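Local atomic coordinates of extracellular solute-binding protein, family 5 (Chelativorans sp., PDB entry 6WM6), a protein that binds EDTA and other aminopolycarboxylates in the periplasm, probably delivering them to an ABC transporter for uptake into the cell. Residues Y307-N312 and L456-F461; T445-L450 and Q481-F486. All coordinates share one frame; numbering follows the deposited sequence. Where two conformers were deposited one is given.

Overall arrangement
Along the chain the four segments alternate: 307-312, 445-450, 456-461, then 481-486. The centres of the two interactions lie about 9 Å apart. Interaction 1 joins strands 305-311 and 456-462 of the mixed sheet that also holds strand 524-537, within the solute-binding protein family 5 fold. Interaction 2 brings together two surface loops, one leading into strand 456-462 and the other running from helix 467-474 to helix 489-499. The two meet directly: F484 of interaction 2 packs on F308, G310 and L311, and L449 on H457. The loop pair thus covers the F308 and H457 side of the strand pair, tying chain-distant parts of this periplasmic binding protein together.

Interaction 1: residues Y307-N312 and L456-F461; sequences YFMGLN and LHLNYF. With SO4 (sulfate ion), chain B.
The amide N of G310 gives the shortest bond between the strands, 2.7 Å to H457 O, in an antiparallel pair of the mixed sheet in this solute-binding protein. H457 N answers to G310 O, and F308 and N459 form the next hydrogen-bonded pair, F308 N reaching N459 O at 2.9 Å. That carbonyl oxygen also lies over one face of the F308 ring. F308 CG sits between its backbone N and carbonyl carbon (chi1 65°), which brings the ring alongside N459, its CZ 3.6 Å from N459 CB. The ring then makes an offset stack on F461, centroids 4.5 Å apart and planes at 29°, with F308 CE2 above a rim of the F461 ring. Beside it, N459 ND2 donates to H457 NE2 at 3.0 Å, nearly straight at 166°, while S410 OG bonds H457 ND1; the imidazole is held at both nitrogens. On the face carrying M309, L311, L456 and L458, helices 321-330 and 416-429 pack: M309 CB touches L458 CD2, and L311 CG meets L456 CD2 at 3.7 Å. A sulfate, probably from the crystallisation liquor, puts O3 at the Y460 ring edge, in plane, 2.7 Å from its donor Y460 OH.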
ATOM      1  N   TYR A 307       0.115   2.502  10.955  1.00 14.50           N
ATOM      2  CA  TYR A 307      -1.031   2.679  11.812  1.00 14.26           C
ATOM      3  C   TYR A 307      -1.243   4.155  12.111  1.00 15.85           C
ATOM      4  O   TYR A 307      -0.285   4.928  12.277  1.00 15.87           O
ATOM      5  CB  TYR A 307      -0.841   1.989  13.146  1.00 16.59           C
ATOM      6  CG  TYR A 307      -0.982   0.499  13.139  1.00 18.05           C
ATOM      7  CD1 TYR A 307      -2.183  -0.101  12.781  1.00 18.52           C
ATOM      8  CD2 TYR A 307       0.072  -0.324  13.523  1.00 18.25           C
ATOM      9  CE1 TYR A 307      -2.314  -1.464  12.774  1.00 19.65           C
ATOM     10  CE2 TYR A 307      -0.069  -1.713  13.550  1.00 19.83           C
ATOM     11  CZ  TYR A 307      -1.279  -2.254  13.170  1.00 19.26           C
ATOM     12  OH  TYR A 307      -1.415  -3.641  13.167  1.00 23.87           O
ATOM     13  N   PHE A 308      -2.517   4.526  12.234  1.00 15.20           N
ATOM     14  CA  PHE A 308      -2.905   5.868  12.602  1.00 14.92           C
ATOM     15  C   PHE A 308      -4.171   5.787  13.443  1.00 15.90           C
ATOM     16  O   PHE A 308      -4.912   4.791  13.416  1.00 16.03           O
ATOM     17  CB  PHE A 308      -3.166   6.741  11.368  1.00 15.82           C
ATOM     18  CG  PHE A 308      -4.340   6.287  10.524  1.00 16.83           C
ATOM     19  CD1 PHE A 308      -5.638   6.533  10.923  1.00 16.98           C
ATOM     20  CD2 PHE A 308      -4.142   5.652   9.298  1.00 17.06           C
ATOM     21  CE1 PHE A 308      -6.729   6.134  10.130  1.00 17.48           C
ATOM     22  CE2 PHE A 308      -5.226   5.265   8.516  1.00 17.50           C
ATOM     23  CZ  PHE A 308      -6.511   5.502   8.935  1.00 17.57           C
ATOM     24  N   MET A 309      -4.454   6.886  14.152  1.00 15.49           N
ATOM     25  CA  MET A 309      -5.775   7.143  14.698  1.00 15.98           C
ATOM     26  C   MET A 309      -6.311   8.401  14.028  1.00 15.57           C
ATOM     27  O   MET A 309      -5.708   9.479  14.134  1.00 15.99           O
ATOM     28  CB  MET A 309      -5.756   7.346  16.200  1.00 15.58           C
ATOM     29  CG  MET A 309      -7.178   7.398  16.757  1.00 16.28           C
ATOM     30  SD  MET A 309      -7.258   7.736  18.521  1.00 18.83           S
ATOM     31  CE  MET A 309      -6.659   9.424  18.579  1.00 19.88           C
ATOM     32  N   GLY A 310      -7.443   8.276  13.351  1.00 16.29           N
ATOM     33  CA  GLY A 310      -8.106   9.419  12.771  1.00 15.75           C
ATOM     34  C   GLY A 310      -9.175   9.948  13.714  1.00 15.65           C
ATOM     35  O   GLY A 310      -9.751   9.208  14.512  1.00 17.22           O
ATOM     36  N   LEU A 311      -9.425  11.245  13.626  1.00 16.18           N
ATOM     37  CA  LEU A 311     -10.343  11.944  14.511  1.00 16.03           C
ATOM     38  C   LEU A 311     -11.373  12.654  13.637  1.00 16.62           C
ATOM     39  O   LEU A 311     -11.021  13.293  12.648  1.00 18.68           O
ATOM     40  CB  LEU A 311      -9.605  12.942  15.411  1.00 16.88           C
ATOM     41  CG  LEU A 311      -8.501  12.340  16.276  1.00 15.85           C
ATOM     42  CD1 LEU A 311      -7.164  12.350  15.545  1.00 17.97           C
ATOM     43  CD2 LEU A 311      -8.372  13.095  17.604  1.00 18.90           C
ATOM     44  N   ASN A 312     -12.646  12.515  14.001  1.00 17.99           N
ATOM     45  CA  ASN A 312     -13.725  13.024  13.152  1.00 18.82           C
ATOM     46  C   ASN A 312     -13.862  14.535  13.343  1.00 18.49           C
ATOM     47  O   ASN A 312     -14.582  15.014  14.211  1.00 18.98           O
ATOM     48  CB  ASN A 312     -15.010  12.312  13.514  1.00 18.20           C
ATOM     49  CG  ASN A 312     -16.139  12.671  12.598  1.00 19.78           C
ATOM     50  OD1 ASN A 312     -16.012  13.581  11.785  1.00 20.12           O
ATOM     51  ND2 ASN A 312     -17.231  11.938  12.706  1.00 21.16           N
ATOM     52  N   LEU A 456     -13.409   8.367  16.659  1.00 17.03           N
ATOM     53  CA  LEU A 456     -12.006   8.020  16.505  1.00 17.08           C
ATOM     54  C   LEU A 456     -11.957   6.720  15.717  1.00 17.09           C
ATOM     55  O   LEU A 456     -12.853   5.879  15.823  1.00 17.40           O
ATOM     56  CB  LEU A 456     -11.352   7.801  17.873  1.00 18.05           C
ATOM     57  CG  LEU A 456     -11.424   8.979  18.857  1.00 18.02           C
ATOM     58  CD1 LEU A 456     -10.946   8.520  20.247  1.00 21.13           C
ATOM     59  CD2 LEU A 456     -10.590  10.130  18.380  1.00 19.55           C
ATOM     60  N   HIS A 457     -10.923   6.562  14.897  1.00 16.69           N
ATOM     61  CA  HIS A 457     -10.805   5.362  14.056  1.00 16.55           C
ATOM     62  C   HIS A 457      -9.342   4.958  13.929  1.00 15.77           C
ATOM     63  O   HIS A 457      -8.512   5.778  13.529  1.00 16.77           O
ATOM     64  CB  HIS A 457     -11.398   5.607  12.663  1.00 18.22           C
ATOM     65  CG  HIS A 457     -11.379   4.416  11.758  1.00 17.79           C
ATOM     66  ND1 HIS A 457     -12.237   3.360  11.914  1.00 19.09           N
ATOM     67  CD2 HIS A 457     -10.587   4.107  10.701  1.00 17.92           C
ATOM     68  CE1 HIS A 457     -12.001   2.458  10.972  1.00 18.37           C
ATOM     69  NE2 HIS A 457     -11.013   2.894  10.214  1.00 18.45           N
ATOM     70  N   LEU A 458      -9.028   3.704  14.282  1.00 15.94           N
ATOM     71  CA  LEU A 458      -7.686   3.153  14.146  1.00 16.22           C
ATOM     72  C   LEU A 458      -7.630   2.282  12.907  1.00 16.14           C
ATOM     73  O   LEU A 458      -8.444   1.383  12.741  1.00 18.59           O
ATOM     74  CB  LEU A 458      -7.343   2.288  15.358  1.00 19.94           C
ATOM     75  CG  LEU A 458      -7.026   2.957  16.667  1.00 27.48           C
ATOM     76  CD1 LEU A 458      -7.094   1.942  17.799  1.00 28.57           C
ATOM     77  CD2 LEU A 458      -5.639   3.570  16.615  1.00 28.28           C
ATOM     78  N   ASN A 459      -6.667   2.554  12.044  1.00 16.00           N
ATOM     79  CA  ASN A 459      -6.513   1.789  10.797  1.00 16.42           C
ATOM     80  C   ASN A 459      -5.084   2.036  10.308  1.00 16.47           C
ATOM     81  O   ASN A 459      -4.224   2.494  11.071  1.00 16.56           O
ATOM     82  CB  ASN A 459      -7.611   2.215   9.801  1.00 16.62           C
ATOM     83  CG  ASN A 459      -8.022   1.126   8.839  1.00 18.16           C
ATOM     84  OD1 ASN A 459      -7.200   0.348   8.348  1.00 19.08           O
ATOM     85  ND2 ASN A 459      -9.316   1.081   8.539  1.00 18.70           N
ATOM     86  N   TYR A 460      -4.830   1.725   9.037  1.00 16.67           N
ATOM     87  CA  TYR A 460      -3.529   2.005   8.449  1.00 15.96           C
ATOM     88  C   TYR A 460      -3.699   2.632   7.066  1.00 15.39           C
ATOM     89  O   TYR A 460      -4.694   2.380   6.379  1.00 16.99           O
ATOM     90  CB  TYR A 460      -2.624   0.753   8.355  1.00 17.43           C
ATOM     91  CG  TYR A 460      -3.109  -0.318   7.390  1.00 18.24           C
ATOM     92  CD1 TYR A 460      -2.781  -0.284   6.030  1.00 18.63           C
ATOM     93  CD2 TYR A 460      -3.913  -1.356   7.824  1.00 21.11           C
ATOM     94  CE1 TYR A 460      -3.241  -1.256   5.152  1.00 21.44           C
ATOM     95  CE2 TYR A 460      -4.367  -2.334   6.943  1.00 24.57           C
ATOM     96  CZ  TYR A 460      -4.027  -2.260   5.619  1.00 22.08           C
ATOM     97  OH  TYR A 460      -4.503  -3.239   4.740  1.00 25.07           O
ATOM     98  N   PHE A 461      -2.724   3.442   6.678  1.00 16.60           N
ATOM     99  CA  PHE A 461      -2.570   3.913   5.309  1.00 15.91           C
ATOM    100  C   PHE A 461      -1.364   3.218   4.687  1.00 17.03           C
ATOM    101  O   PHE A 461      -0.396   2.902   5.367  1.00 17.24           O
ATOM    102  CB  PHE A 461      -2.334   5.429   5.275  1.00 15.37           C
ATOM    103  CG  PHE A 461      -3.588   6.256   5.329  1.00 17.38           C
ATOM    104  CD1 PHE A 461      -4.619   6.012   4.462  1.00 19.21           C
ATOM    105  CD2 PHE A 461      -3.729   7.290   6.249  1.00 18.42           C
ATOM    106  CE1 PHE A 461      -5.770   6.789   4.495  1.00 21.11           C
ATOM    107  CE2 PHE A 461      -4.891   8.046   6.286  1.00 18.93           C
ATOM    108  CZ  PHE A 461      -5.894   7.793   5.412  1.00 19.49           C
TER
HETATM  109  S   SO4 B 601      -4.841  -3.724   0.963  1.00 32.09           S
HETATM  110  O1  SO4 B 601      -3.915  -4.191  -0.073  1.00 41.88           O
HETATM  111  O2  SO4 B 601      -5.553  -4.864   1.514  1.00 49.20           O
HETATM  112  O3  SO4 B 601      -4.076  -3.037   2.041  1.00 27.08           O
HETATM  113  O4  SO4 B 601      -5.790  -2.793   0.363  1.00 60.49           O

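Interaction 2: residues T445-L450 and Q481-F486; sequences TADYLL and QNYFGF. With SO4 (sulfate ion), chain C.
A446 and L449 of one surface loop pack against the Y483 ring of another, and the contact is almost wholly apolar. The A446 methyl makes an off-centre CH-pi contact, CB 4.1 Å from the centroid of the Y483 ring and 30° off its normal. It lies toward the phenol end, with A446 CB 3.7 Å from Y483 CZ. The A446 carbonyl oxygen approaches the same ring obliquely, 3.5 Å from Y483 CE1, and accepts the backbone N-H of L449 within its own loop. L449 crosses Y483 at about a right angle. Its CD1 branch does the touching, 3.9 Å from Y483 CB, and also reaches F484 CE1 at 4.2 Å. With CG anti to the carbonyl carbon (chi1 -55°), Y483 swings its ring toward A446, while its CB sits over the centre of the F484 ring. Cutting Y483 back to an alanine would probably leave the A446 methyl without its ring partner and open a gap there.

The polar bonds run within the loop or to other partners. N482 OD1 accepts F486 N at 3.0 Å on a lone pair in the carbonyl plane, and N482 ND2 donates back to F486 O at 2.9 Å, so the one amide ties down the turn that holds Y483 and F484. A weak bond from Q481 NE2 to sulfate O4 is doubtful, since Q481 has a second conformer; R480 and Q549 also bind that anion.

The pair lies against strand 456-462, where A446 meets N459 and both L449 and F484 meet H457. F484 and F486 press on L524 of strand 524-537, while Q481 is hydrogen-bonded through its backbone to Q473 of helix 467-474.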
ATOM      1  N   THR A 445     -14.887  -0.770   8.727  1.00 23.94           N
ATOM      2  CA  THR A 445     -13.826  -0.467   7.782  1.00 23.94           C
ATOM      3  C   THR A 445     -13.867   1.003   7.381  1.00 23.48           C
ATOM      4  O   THR A 445     -14.851   1.716   7.600  1.00 25.30           O
ATOM      5  CB  THR A 445     -13.978  -1.315   6.526  1.00 27.56           C
ATOM      6  OG1 THR A 445     -15.257  -1.042   5.942  1.00 31.29           O
ATOM      7  CG2 THR A 445     -13.863  -2.805   6.855  1.00 37.46           C
ATOM      8  N   ALA A 446     -12.753   1.467   6.813  1.00 24.66           N
ATOM      9  CA  ALA A 446     -12.681   2.848   6.351  1.00 23.16           C
ATOM     10  C   ALA A 446     -13.749   3.149   5.302  1.00 22.93           C
ATOM     11  O   ALA A 446     -14.348   4.234   5.320  1.00 25.08           O
ATOM     12  CB  ALA A 446     -11.285   3.119   5.789  1.00 26.72           C
ATOM     13  N   ASP A 447     -14.001   2.206   4.389  1.00 24.93           N
ATOM     14  CA  ASP A 447     -15.002   2.410   3.343  1.00 31.64           C
ATOM     15  C   ASP A 447     -16.370   2.749   3.926  1.00 26.41           C
ATOM     16  O   ASP A 447     -17.177   3.447   3.279  1.00 27.25           O
ATOM     17  CB  ASP A 447     -15.143   1.133   2.505  1.00 36.38           C
ATOM     18  CG  ASP A 447     -14.157   1.066   1.356  1.00 58.85           C
ATOM     19  OD1 ASP A 447     -13.416   2.050   1.138  1.00 56.93           O
ATOM     20  OD2 ASP A 447     -14.132   0.023   0.665  1.00 52.71           O
ATOM     21  N   TYR A 448     -16.669   2.245   5.115  1.00 23.61           N
ATOM     22  CA  TYR A 448     -17.990   2.410   5.717  1.00 22.17           C
ATOM     23  C   TYR A 448     -18.042   3.558   6.731  1.00 21.91           C
ATOM     24  O   TYR A 448     -19.097   3.782   7.332  1.00 22.51           O
ATOM     25  CB  TYR A 448     -18.435   1.107   6.363  1.00 24.81           C
ATOM     26  CG  TYR A 448     -18.695  -0.003   5.352  1.00 33.35           C
ATOM     27  CD1 TYR A 448     -19.199   0.289   4.091  1.00 52.51           C
ATOM     28  CD2 TYR A 448     -18.429  -1.331   5.659  1.00 50.58           C
ATOM     29  CE1 TYR A 448     -19.438  -0.707   3.163  1.00 52.53           C
ATOM     30  CE2 TYR A 448     -18.663  -2.337   4.733  1.00 59.03           C
ATOM     31  CZ  TYR A 448     -19.169  -2.014   3.487  1.00 60.49           C
ATOM     32  OH  TYR A 448     -19.409  -2.999   2.559  1.00 67.59           O
ATOM     33  N   LEU A 449     -16.959   4.310   6.908  1.00 20.32           N
ATOM     34  CA  LEU A 449     -17.012   5.461   7.801  1.00 20.20           C
ATOM     35  C   LEU A 449     -18.008   6.490   7.282  1.00 21.11           C
ATOM     36  O   LEU A 449     -18.119   6.730   6.072  1.00 22.34           O
ATOM     37  CB  LEU A 449     -15.635   6.117   7.927  1.00 22.66           C
ATOM     38  CG  LEU A 449     -14.570   5.333   8.680  1.00 19.89           C
ATOM     39  CD1 LEU A 449     -13.199   5.975   8.478  1.00 23.71           C
ATOM     40  CD2 LEU A 449     -14.901   5.237  10.159  1.00 22.68           C
ATOM     41  N   LEU A 450     -18.719   7.122   8.211  1.00 19.37           N
ATOM     42  CA  LEU A 450     -19.638   8.214   7.927  1.00 20.76           C
ATOM     43  C   LEU A 450     -19.365   9.344   8.913  1.00 23.50           C
ATOM     44  O   LEU A 450     -18.929   9.105  10.042  1.00 22.29           O
ATOM     45  CB  LEU A 450     -21.092   7.780   8.109  1.00 22.84           C
ATOM     46  CG  LEU A 450     -21.548   6.611   7.241  1.00 24.47           C
ATOM     47  CD1 LEU A 450     -22.880   6.090   7.770  1.00 27.87           C
ATOM     48  CD2 LEU A 450     -21.665   7.019   5.793  1.00 26.01           C
ATOM     49  N   GLN A 481      -9.919   9.220   0.190  0.52 21.97           N
ATOM     50  CA  GLN A 481      -9.427   8.825   1.506  0.52 25.83           C
ATOM     51  C   GLN A 481      -9.339   9.984   2.498  0.52 16.40           C
ATOM     52  O   GLN A 481      -8.609   9.881   3.484  0.52 24.92           O
ATOM     53  CB  GLN A 481      -8.085   8.094   1.374  0.52 24.93           C
ATOM     54  CG  GLN A 481      -8.188   6.806   0.553  0.52 33.23           C
ATOM     55  CD  GLN A 481      -6.862   6.083   0.388  0.52 39.28           C
ATOM     56  OE1 GLN A 481      -5.801   6.708   0.312  0.52 35.39           O
ATOM     57  NE2 GLN A 481      -6.919   4.758   0.329  0.52 40.25           N
ATOM     58  N   ASN A 482     -10.131  11.054   2.317  1.00 21.01           N
ATOM     59  CA  ASN A 482     -10.119  12.163   3.287  1.00 19.22           C
ATOM     60  C   ASN A 482     -11.251  11.909   4.279  1.00 19.71           C
ATOM     61  O   ASN A 482     -12.278  12.588   4.303  1.00 22.74           O
ATOM     62  CB  ASN A 482     -10.269  13.525   2.625  1.00 19.27           C
ATOM     63  CG  ASN A 482     -10.128  14.684   3.595  1.00 20.50           C
ATOM     64  OD1 ASN A 482      -9.887  14.516   4.797  1.00 20.79           O
ATOM     65  ND2 ASN A 482     -10.259  15.889   3.066  1.00 23.62           N
ATOM     66  N   TYR A 483     -11.046  10.895   5.117  1.00 18.36           N
ATOM     67  CA  TYR A 483     -12.079  10.463   6.054  1.00 18.83           C
ATOM     68  C   TYR A 483     -12.252  11.387   7.241  1.00 19.23           C
ATOM     69  O   TYR A 483     -13.314  11.399   7.854  1.00 20.86           O
ATOM     70  CB  TYR A 483     -11.711   9.082   6.598  1.00 19.64           C
ATOM     71  CG  TYR A 483     -11.478   8.028   5.550  1.00 21.69           C
ATOM     72  CD1 TYR A 483     -12.516   7.624   4.731  1.00 23.58           C
ATOM     73  CD2 TYR A 483     -10.246   7.431   5.391  1.00 23.36           C
ATOM     74  CE1 TYR A 483     -12.329   6.647   3.765  1.00 25.69           C
ATOM     75  CE2 TYR A 483     -10.045   6.448   4.418  1.00 27.14           C
ATOM     76  CZ  TYR A 483     -11.098   6.076   3.616  1.00 28.18           C
ATOM     77  OH  TYR A 483     -10.932   5.104   2.638  1.00 39.12           O
ATOM     78  N   PHE A 484     -11.226  12.158   7.581  1.00 17.41           N
ATOM     79  CA  PHE A 484     -11.184  12.874   8.853  1.00 16.88           C
ATOM     80  C   PHE A 484     -11.361  14.369   8.693  1.00 20.19           C
ATOM     81  O   PHE A 484     -11.328  15.092   9.688  1.00 21.71           O
ATOM     82  CB  PHE A 484      -9.920  12.468   9.615  1.00 18.54           C
ATOM     83  CG  PHE A 484      -9.775  10.966   9.647  1.00 16.91           C
ATOM     84  CD1 PHE A 484     -10.751  10.214  10.240  1.00 17.61           C
ATOM     85  CD2 PHE A 484      -8.729  10.334   9.003  1.00 18.29           C
ATOM     86  CE1 PHE A 484     -10.700   8.833  10.225  1.00 18.06           C
ATOM     87  CE2 PHE A 484      -8.641   8.941   8.994  1.00 17.94           C
ATOM     88  CZ  PHE A 484      -9.659   8.196   9.606  1.00 17.44           C
ATOM     89  N   GLY A 485     -11.613  14.842   7.471  1.00 19.29           N
ATOM     90  CA  GLY A 485     -12.133  16.178   7.285  1.00 20.51           C
ATOM     91  C   GLY A 485     -11.123  17.290   7.099  1.00 19.88           C
ATOM     92  O   GLY A 485     -11.420  18.430   7.442  1.00 20.76           O
ATOM     93  N   PHE A 486      -9.945  16.996   6.547  1.00 20.53           N
ATOM     94  CA  PHE A 486      -9.026  18.071   6.182  1.00 20.06           C
ATOM     95  C   PHE A 486      -9.716  18.958   5.159  1.00 20.14           C
ATOM     96  O   PHE A 486     -10.416  18.480   4.257  1.00 22.12           O
ATOM     97  CB  PHE A 486      -7.702  17.520   5.648  1.00 21.26           C
ATOM     98  CG  PHE A 486      -6.864  16.853   6.710  1.00 18.18           C
ATOM     99  CD1 PHE A 486      -6.053  17.596   7.549  1.00 18.15           C
ATOM    100  CD2 PHE A 486      -6.922  15.493   6.876  1.00 21.45           C
ATOM    101  CE1 PHE A 486      -5.305  16.984   8.540  1.00 18.50           C
ATOM    102  CE2 PHE A 486      -6.182  14.869   7.858  1.00 21.62           C
ATOM    103  CZ  PHE A 486      -5.376  15.629   8.694  1.00 20.00           C
TER
HETATM  104  S   SO4 C 602      -4.726   2.147  -1.445  1.00 23.24           S
HETATM  105  O1  SO4 C 602      -3.825   1.758  -2.530  1.00 31.75           O
HETATM  106  O2  SO4 C 602      -5.805   1.166  -1.362  1.00 51.60           O
HETATM  107  O3  SO4 C 602      -3.990   2.139  -0.177  1.00 30.23           O
HETATM  108  O4  SO4 C 602      -5.279   3.463  -1.725  1.00 39.57           O